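Local coordinates for protein reducing-end xylose-releasing exo-oligoxylanase Rex8A (PDB 6SUD) that hydrolyses xylooligosaccharides as an exo-acting family 8 glycosidase, releasing xylose from their reducing ends during the breakdown of xylan, at residues S298-I310 / P318-A330. The protein carries 1 engineered substitution. Numbering follows the deposited sequence.
Sequences SDIDVSDYRRYTI and PAAHPVGLLATNA. Engineered in segment 318-330: Ala-320 (natural residue Leu). With XYP (beta-D-xylopyranose), chain J.
In the (alpha/alpha)6 barrel of this family 8 glycosidase, the loop and 3-10 turn around Val-302 and Tyr-305 lie across the first turns of helix 322-331, whose N-cap residue, His-321, belongs to the xylose pocket. Tyr-305 shows how one residue can join two chain segments through both its backbone and its ring. Its carbonyl O accepts a nearly straight hydrogen bond (174°) from Ala-319 N at 2.9 Å, the donor standing above the carbonyl plane rather than on a lone pair. Next to it, Arg-306 and Pro-318 form an antiparallel non-hydrogen-bonded pair whose side chains diverge.

With CG anti to the carbonyl carbon (chi1 -76°), the tyrosine ring lies against the helix, sandwiched between a leucine methyl and the backbone of Val-302. Leu-325 CD2 makes a CH-pi contact with one face, 3.8 Å from the centroid of the Tyr-305 ring; Val-302 CA sits over the centre of the opposite face. Pro-322 O and Leu-326 N, partners in a helical hydrogen bond, meet the ring edge near its plane. At the far end, Asn-329 ND2 gives Tyr-305 OH a weak, bent bond of 3.4 Å, the amide plane standing almost perpendicular to the ring.

Val-302 extends the apolar seam: CG2 touches Leu-326 CD2 at 3.9 Å, the two side chains crossing at about a right angle, while CG1 meets Pro-322 CB at 4.0 Å. Arg-347 of helix 341-349 also packs on Val-302 and Leu-326.

Beyond this packing, His-321 NE2 lies 2.6 Å from O1 of the bound xylose in a hydrogen bond, and Asp-362 OD1 is hydrogen-bonded to ND1, the other ring nitrogen. Such a loop packed along the first two turns of a helix, with the N-cap residue reaching the sugar, fits the (alpha/alpha)6 barrel of family 8 glycosidases, whose substrate cleft is lined from the ends of its helices.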
ATOM      1  N   SER A 298     -20.173   0.220  10.494  1.00 14.50           N
ATOM      2  CA  SER A 298     -20.995  -1.013  10.623  1.00 16.06           C
ATOM      3  C   SER A 298     -22.394  -0.798  10.025  1.00 16.73           C
ATOM      4  O   SER A 298     -22.869  -1.718   9.336  1.00 16.83           O
ATOM      5  CB  SER A 298     -21.065  -1.492  12.037  1.00 17.02           C
ATOM      6  OG  SER A 298     -21.628  -0.514  12.877  1.00 18.65           O
ATOM      7  N   ASP A 299     -23.008   0.366  10.267  1.00 17.50           N
ATOM      8  CA  ASP A 299     -24.414   0.655   9.868  1.00 19.76           C
ATOM      9  C   ASP A 299     -24.476   1.644   8.706  1.00 18.95           C
ATOM     10  O   ASP A 299     -25.549   2.287   8.539  1.00 18.86           O
ATOM     11  CB  ASP A 299     -25.210   1.287  11.011  1.00 22.23           C
ATOM     12  CG  ASP A 299     -25.629   0.300  12.075  1.00 24.37           C
ATOM     13  OD1 ASP A 299     -25.721  -0.896  11.752  1.00 28.33           O
ATOM     14  OD2 ASP A 299     -25.886   0.741  13.207  1.00 27.97           O
ATOM     15  N   ILE A 300     -23.386   1.794   7.951  1.00 17.66           N
ATOM     16  CA  ILE A 300     -23.340   2.744   6.805  1.00 17.78           C
ATOM     17  C   ILE A 300     -23.245   1.943   5.510  1.00 18.46           C
ATOM     18  O   ILE A 300     -22.313   1.124   5.361  1.00 18.38           O
ATOM     19  CB  ILE A 300     -22.212   3.784   6.930  1.00 17.84           C
ATOM     20  CG1 ILE A 300     -22.318   4.566   8.247  1.00 17.64           C
ATOM     21  CG2 ILE A 300     -22.241   4.695   5.711  1.00 17.55           C
ATOM     22  CD1 ILE A 300     -21.121   5.438   8.571  1.00 17.46           C
ATOM     23  N   ASP A 301     -24.190   2.179   4.602  1.00 19.30           N
ATOM     24  CA  ASP A 301     -24.186   1.513   3.281  1.00 19.25           C
ATOM     25  C   ASP A 301     -22.984   2.024   2.489  1.00 17.18           C
ATOM     26  O   ASP A 301     -22.753   3.240   2.502  1.00 15.37           O
ATOM     27  CB  ASP A 301     -25.446   1.819   2.478  1.00 22.35           C
ATOM     28  CG  ASP A 301     -25.655   0.840   1.336  1.00 25.60           C
ATOM     29  OD1 ASP A 301     -25.479   1.261   0.173  1.00 30.47           O
ATOM     30  OD2 ASP A 301     -25.951  -0.341   1.611  1.00 30.63           O
ATOM     31  N   VAL A 302     -22.319   1.136   1.754  1.00 16.38           N
ATOM     32  CA  VAL A 302     -21.159   1.469   0.875  1.00 16.09           C
ATOM     33  C   VAL A 302     -21.561   2.576  -0.107  1.00 16.35           C
ATOM     34  O   VAL A 302     -20.749   3.471  -0.359  1.00 16.78           O
ATOM     35  CB  VAL A 302     -20.673   0.212   0.134  1.00 16.13           C
ATOM     36  CG1 VAL A 302     -19.601   0.528  -0.895  1.00 16.44           C
ATOM     37  CG2 VAL A 302     -20.182  -0.853   1.096  1.00 16.68           C
ATOM     38  N   SER A 303     -22.784   2.557  -0.629  1.00 16.59           N
ATOM     39  CA  SER A 303     -23.233   3.584  -1.605  1.00 17.17           C
ATOM     40  C   SER A 303     -23.464   4.936  -0.914  1.00 16.83           C
ATOM     41  O   SER A 303     -23.630   5.935  -1.634  1.00 17.56           O
ATOM     42  CB  SER A 303     -24.456   3.114  -2.330  1.00 17.48           C
ATOM     43  OG  SER A 303     -25.550   3.064  -1.434  1.00 18.23           O
ATOM     44  N   ASP A 304     -23.453   4.972   0.420  1.00 15.87           N
ATOM     45  CA  ASP A 304     -23.650   6.188   1.239  1.00 15.53           C
ATOM     46  C   ASP A 304     -22.320   6.707   1.793  1.00 13.80           C
ATOM     47  O   ASP A 304     -22.345   7.755   2.442  1.00 13.02           O
ATOM     48  CB  ASP A 304     -24.566   5.868   2.414  1.00 17.28           C
ATOM     49  CG  ASP A 304     -25.188   7.092   3.040  1.00 19.86           C
ATOM     50  OD1 ASP A 304     -25.323   8.129   2.343  1.00 22.41           O
ATOM     51  OD2 ASP A 304     -25.561   6.992   4.209  1.00 24.25           O
ATOM     52  N   TYR A 305     -21.208   5.987   1.602  1.00 11.64           N
ATOM     53  CA  TYR A 305     -19.889   6.434   2.123  1.00 10.82           C
ATOM     54  C   TYR A 305     -19.629   7.869   1.649  1.00 10.44           C
ATOM     55  O   TYR A 305     -19.803   8.165   0.457  1.00 10.16           O
ATOM     56  CB  TYR A 305     -18.780   5.505   1.638  1.00 10.44           C
ATOM     57  CG  TYR A 305     -18.651   4.163   2.308  1.00  9.85           C
ATOM     58  CD1 TYR A 305     -19.250   3.876   3.527  1.00 10.01           C
ATOM     59  CD2 TYR A 305     -17.875   3.178   1.725  1.00  9.80           C
ATOM     60  CE1 TYR A 305     -19.082   2.646   4.146  1.00  9.98           C
ATOM     61  CE2 TYR A 305     -17.683   1.950   2.333  1.00  9.75           C
ATOM     62  CZ  TYR A 305     -18.279   1.688   3.557  1.00  9.71           C
ATOM     63  OH  TYR A 305     -18.097   0.472   4.146  1.00  9.91           O
ATOM     64  N   ARG A 306     -19.214   8.745   2.560  1.00 10.50           N
ATOM     65  CA  ARG A 306     -18.917  10.166   2.264  1.00 10.66           C
ATOM     66  C   ARG A 306     -17.440  10.443   2.559  1.00 10.50           C
ATOM     67  O   ARG A 306     -16.716   9.514   2.976  1.00 10.46           O
ATOM     68  CB  ARG A 306     -19.771  11.085   3.141  1.00 11.42           C
ATOM     69  CG  ARG A 306     -21.237  10.698   3.234  1.00 12.26           C
ATOM     70  CD  ARG A 306     -21.945  10.849   1.915  1.00 13.27           C
ATOM     71  NE  ARG A 306     -23.374  10.614   2.094  1.00 14.12           N
ATOM     72  CZ  ARG A 306     -24.265  11.535   2.456  1.00 14.20           C
ATOM     73  NH1 ARG A 306     -23.902  12.793   2.673  1.00 14.61           N
ATOM     74  NH2 ARG A 306     -25.534  11.187   2.594  1.00 14.52           N
ATOM     75  N   ARG A 307     -17.012  11.676   2.335  1.00  9.90           N
ATOM     76  CA  ARG A 307     -15.837  12.236   3.042  1.00 10.07           C
ATOM     77  C   ARG A 307     -16.279  12.455   4.489  1.00  9.90           C
ATOM     78  O   ARG A 307     -17.436  12.811   4.690  1.00  9.81           O
ATOM     79  CB  ARG A 307     -15.383  13.550   2.403  1.00 10.08           C
ATOM     80  CG  ARG A 307     -14.115  14.132   3.012  1.00 10.22           C
ATOM     81  CD  ARG A 307     -13.870  15.544   2.487  1.00 10.30           C
ATOM     82  NE  ARG A 307     -13.703  15.586   1.036  1.00 10.40           N
ATOM     83  CZ  ARG A 307     -12.552  15.438   0.376  1.00 10.53           C
ATOM     84  NH1 ARG A 307     -11.414  15.241   1.019  1.00 10.73           N
ATOM     85  NH2 ARG A 307     -12.537  15.483  -0.944  1.00 10.68           N
ATOM     86  N   TYR A 308     -15.396  12.263   5.465  1.00 10.03           N
ATOM     87  CA  TYR A 308     -15.735  12.458   6.898  1.00 10.00           C
ATOM     88  C   TYR A 308     -14.642  13.284   7.564  1.00 10.17           C
ATOM     89  O   TYR A 308     -13.502  13.156   7.173  1.00  9.63           O
ATOM     90  CB  TYR A 308     -15.877  11.128   7.642  1.00  9.88           C
ATOM     91  CG  TYR A 308     -16.936  10.195   7.100  1.00 10.11           C
ATOM     92  CD1 TYR A 308     -18.246  10.243   7.555  1.00 10.07           C
ATOM     93  CD2 TYR A 308     -16.619   9.252   6.138  1.00 10.22           C
ATOM     94  CE1 TYR A 308     -19.212   9.389   7.039  1.00 10.31           C
ATOM     95  CE2 TYR A 308     -17.571   8.384   5.627  1.00 10.18           C
ATOM     96  CZ  TYR A 308     -18.870   8.444   6.090  1.00 10.35           C
ATOM     97  OH  TYR A 308     -19.811   7.615   5.547  1.00 10.94           O
ATOM     98  N   THR A 309     -15.000  14.098   8.551  1.00 10.51           N
ATOM     99  CA  THR A 309     -13.984  14.687   9.454  1.00 10.64           C
ATOM    100  C   THR A 309     -13.477  13.518  10.297  1.00 10.58           C
ATOM    101  O   THR A 309     -14.180  12.495  10.347  1.00 10.54           O
ATOM    102  CB  THR A 309     -14.534  15.834  10.305  1.00 10.96           C
ATOM    103  OG1 THR A 309     -15.460  15.249  11.226  1.00 10.51           O
ATOM    104  CG2 THR A 309     -15.153  16.938   9.476  1.00 11.35           C
ATOM    105  N   ILE A 310     -12.334  13.628  10.961  1.00 11.18           N
ATOM    106  CA  ILE A 310     -11.799  12.439  11.693  1.00 12.01           C
ATOM    107  C   ILE A 310     -12.654  12.164  12.939  1.00 12.21           C
ATOM    108  O   ILE A 310     -12.591  11.010  13.414  1.00 11.63           O
ATOM    109  CB  ILE A 310     -10.290  12.524  11.996  1.00 12.75           C
ATOM    110  CG1 ILE A 310      -9.941  13.707  12.899  1.00 12.89           C
ATOM    111  CG2 ILE A 310      -9.489  12.515  10.699  1.00 12.97           C
ATOM    112  CD1 ILE A 310      -8.521  13.726  13.368  1.00 13.56           C
ATOM    113  N   PRO A 318     -19.755  12.541  -1.662  1.00 15.89           N
ATOM    114  CA  PRO A 318     -19.566  11.094  -1.565  1.00 15.56           C
ATOM    115  C   PRO A 318     -18.079  10.719  -1.572  1.00 14.21           C
ATOM    116  O   PRO A 318     -17.290  11.492  -2.057  1.00 14.41           O
ATOM    117  CB  PRO A 318     -20.212  10.578  -2.855  1.00 16.35           C
ATOM    118  CG  PRO A 318     -19.906  11.683  -3.839  1.00 16.99           C
ATOM    119  CD  PRO A 318     -20.102  12.954  -3.033  1.00 16.74           C
ATOM    120  N   ALA A 319     -17.737   9.536  -1.064  1.00 13.27           N
ATOM    121  CA  ALA A 319     -16.405   8.935  -1.298  1.00 12.74           C
ATOM    122  C   ALA A 319     -16.228   8.787  -2.811  1.00 12.40           C
ATOM    123  O   ALA A 319     -17.173   8.324  -3.475  1.00 11.32           O
ATOM    124  CB  ALA A 319     -16.287   7.610  -0.592  1.00 13.02           C
ATOM    125  N   ALA A 320     -15.066   9.159  -3.343  1.00 11.86           N
ATOM    126  CA  ALA A 320     -14.714   8.917  -4.760  1.00 11.17           C
ATOM    127  C   ALA A 320     -14.490   7.418  -4.963  1.00 10.35           C
ATOM    128  O   ALA A 320     -14.822   6.930  -6.039  1.00  9.75           O
ATOM    129  CB  ALA A 320     -13.505   9.718  -5.181  1.00 11.54           C
ATOM    130  N   HIS A 321     -13.957   6.711  -3.962  1.00  9.49           N
ATOM    131  CA  HIS A 321     -13.581   5.279  -4.082  1.00  8.92           C
ATOM    132  C   HIS A 321     -14.248   4.469  -2.978  1.00  8.61           C
ATOM    133  O   HIS A 321     -13.565   3.975  -2.092  1.00  8.24           O
ATOM    134  CB  HIS A 321     -12.049   5.120  -4.086  1.00  8.84           C
ATOM    135  CG  HIS A 321     -11.401   5.913  -5.169  1.00  8.99           C
ATOM    136  ND1 HIS A 321     -11.624   5.643  -6.515  1.00  9.16           N
ATOM    137  CD2 HIS A 321     -10.594   6.994  -5.116  1.00  8.67           C
ATOM    138  CE1 HIS A 321     -10.970   6.534  -7.240  1.00  9.32           C
ATOM    139  NE2 HIS A 321     -10.317   7.362  -6.397  1.00  9.55           N
ATOM    140  N   PRO A 322     -15.585   4.258  -3.016  1.00  8.42           N
ATOM    141  CA  PRO A 322     -16.270   3.568  -1.918  1.00  8.72           C
ATOM    142  C   PRO A 322     -16.004   2.057  -1.834  1.00  8.69           C
ATOM    143  O   PRO A 322     -16.088   1.501  -0.739  1.00  8.76           O
ATOM    144  CB  PRO A 322     -17.750   3.858  -2.220  1.00  8.71           C
ATOM    145  CG  PRO A 322     -17.785   3.941  -3.724  1.00  8.72           C
ATOM    146  CD  PRO A 322     -16.512   4.690  -4.076  1.00  8.82           C
ATOM    147  N   VAL A 323     -15.712   1.415  -2.968  1.00  9.06           N
ATOM    148  CA  VAL A 323     -15.311  -0.020  -3.014  1.00  9.39           C
ATOM    149  C   VAL A 323     -13.935  -0.152  -2.341  1.00  8.79           C
ATOM    150  O   VAL A 323     -13.760  -1.089  -1.533  1.00  9.28           O
ATOM    151  CB  VAL A 323     -15.364  -0.578  -4.449  1.00 10.11           C
ATOM    152  CG1 VAL A 323     -14.717  -1.958  -4.584  1.00 10.67           C
ATOM    153  CG2 VAL A 323     -16.811  -0.619  -4.926  1.00 10.45           C
ATOM    154  N   GLY A 324     -13.012   0.773  -2.611  1.00  8.35           N
ATOM    155  CA  GLY A 324     -11.707   0.858  -1.925  1.00  7.60           C
ATOM    156  C   GLY A 324     -11.863   0.956  -0.415  1.00  7.42           C
ATOM    157  O   GLY A 324     -11.213   0.180   0.333  1.00  7.09           O
ATOM    158  N   LEU A 325     -12.738   1.845   0.041  1.00  7.21           N
ATOM    159  CA  LEU A 325     -13.035   2.004   1.479  1.00  7.26           C
ATOM    160  C   LEU A 325     -13.605   0.690   2.039  1.00  7.25           C
ATOM    161  O   LEU A 325     -13.099   0.228   3.076  1.00  6.89           O
ATOM    162  CB  LEU A 325     -14.005   3.167   1.681  1.00  7.40           C
ATOM    163  CG  LEU A 325     -14.463   3.373   3.124  1.00  7.44           C
ATOM    164  CD1 LEU A 325     -13.319   3.262   4.117  1.00  7.56           C
ATOM    165  CD2 LEU A 325     -15.147   4.720   3.259  1.00  7.68           C
ATOM    166  N   LEU A 326     -14.615   0.089   1.396  1.00  7.17           N
ATOM    167  CA  LEU A 326     -15.174  -1.213   1.864  1.00  7.61           C
ATOM    168  C   LEU A 326     -14.039  -2.236   1.973  1.00  7.23           C
ATOM    169  O   LEU A 326     -13.987  -2.949   2.980  1.00  7.55           O
ATOM    170  CB  LEU A 326     -16.256  -1.732   0.913  1.00  8.24           C
ATOM    171  CG  LEU A 326     -16.710  -3.158   1.227  1.00  8.88           C
ATOM    172  CD1 LEU A 326     -17.342  -3.218   2.612  1.00  8.92           C
ATOM    173  CD2 LEU A 326     -17.643  -3.691   0.162  1.00  9.75           C
ATOM    174  N   ALA A 327     -13.153  -2.310   0.982  1.00  6.73           N
ATOM    175  CA  ALA A 327     -12.021  -3.263   0.942  1.00  6.59           C
ATOM    176  C   ALA A 327     -11.120  -3.078   2.177  1.00  6.47           C
ATOM    177  O   ALA A 327     -10.808  -4.086   2.810  1.00  6.21           O
ATOM    178  CB  ALA A 327     -11.254  -3.102  -0.350  1.00  6.69           C
ATOM    179  N   THR A 328     -10.731  -1.848   2.512  1.00  6.24           N
ATOM    180  CA  THR A 328      -9.787  -1.585   3.640  1.00  6.50           C
ATOM    181  C   THR A 328     -10.497  -1.922   4.950  1.00  6.50           C
ATOM    182  O   THR A 328      -9.862  -2.492   5.849  1.00  6.59           O
ATOM    183  CB  THR A 328      -9.218  -0.165   3.598  1.00  6.53           C
ATOM    184  OG1 THR A 328     -10.225   0.834   3.765  1.00  6.91           O
ATOM    185  CG2 THR A 328      -8.473   0.083   2.300  1.00  6.57           C
ATOM    186  N   ASN A 329     -11.790  -1.603   5.032  1.00  6.94           N
ATOM    187  CA  ASN A 329     -12.629  -1.900   6.227  1.00  7.46           C
ATOM    188  C   ASN A 329     -12.705  -3.417   6.429  1.00  7.46           C
ATOM    189  O   ASN A 329     -12.652  -3.861   7.574  1.00  7.38           O
ATOM    190  CB  ASN A 329     -14.035  -1.302   6.108  1.00  7.40           C
ATOM    191  CG  ASN A 329     -14.066   0.208   6.235  1.00  7.78           C
ATOM    192  OD1 ASN A 329     -13.173   0.813   6.836  1.00  7.53           O
ATOM    193  ND2 ASN A 329     -15.114   0.829   5.710  1.00  8.05           N
ATOM    194  N   ALA A 330     -12.860  -4.185   5.351  1.00  7.46           N
ATOM    195  CA  ALA A 330     -12.915  -5.662   5.406  1.00  7.71           C
ATOM    196  C   ALA A 330     -11.534  -6.202   5.792  1.00  7.71           C
ATOM    197  O   ALA A 330     -11.461  -7.137   6.591  1.00  7.62           O
ATOM    198  CB  ALA A 330     -13.411  -6.205   4.091  1.00  7.85           C
TER
HETATM  199  O1  XYP J 508      -8.281   8.853  -7.090  1.00 18.87           O
HETATM  200  C1  XYP J 508      -7.220   8.356  -6.265  1.00 18.04           C
HETATM  201  C2  XYP J 508      -5.949   8.320  -7.112  1.00 18.05           C
HETATM  202  C3  XYP J 508      -4.845   7.750  -6.265  1.00 17.48           C
HETATM  203  C4  XYP J 508      -4.625   8.627  -5.053  1.00 18.18           C
HETATM  204  C5  XYP J 508      -5.924   8.810  -4.280  1.00 18.68           C
HETATM  205  O2  XYP J 508      -6.062   7.517  -8.303  1.00 17.03           O
HETATM  206  O3  XYP J 508      -3.648   7.673  -7.040  1.00 17.78           O
HETATM  207  O4  XYP J 508      -3.619   7.985  -4.261  1.00 18.94           O
HETATM  208  O5  XYP J 508      -6.990   9.238  -5.146  1.00 18.45           O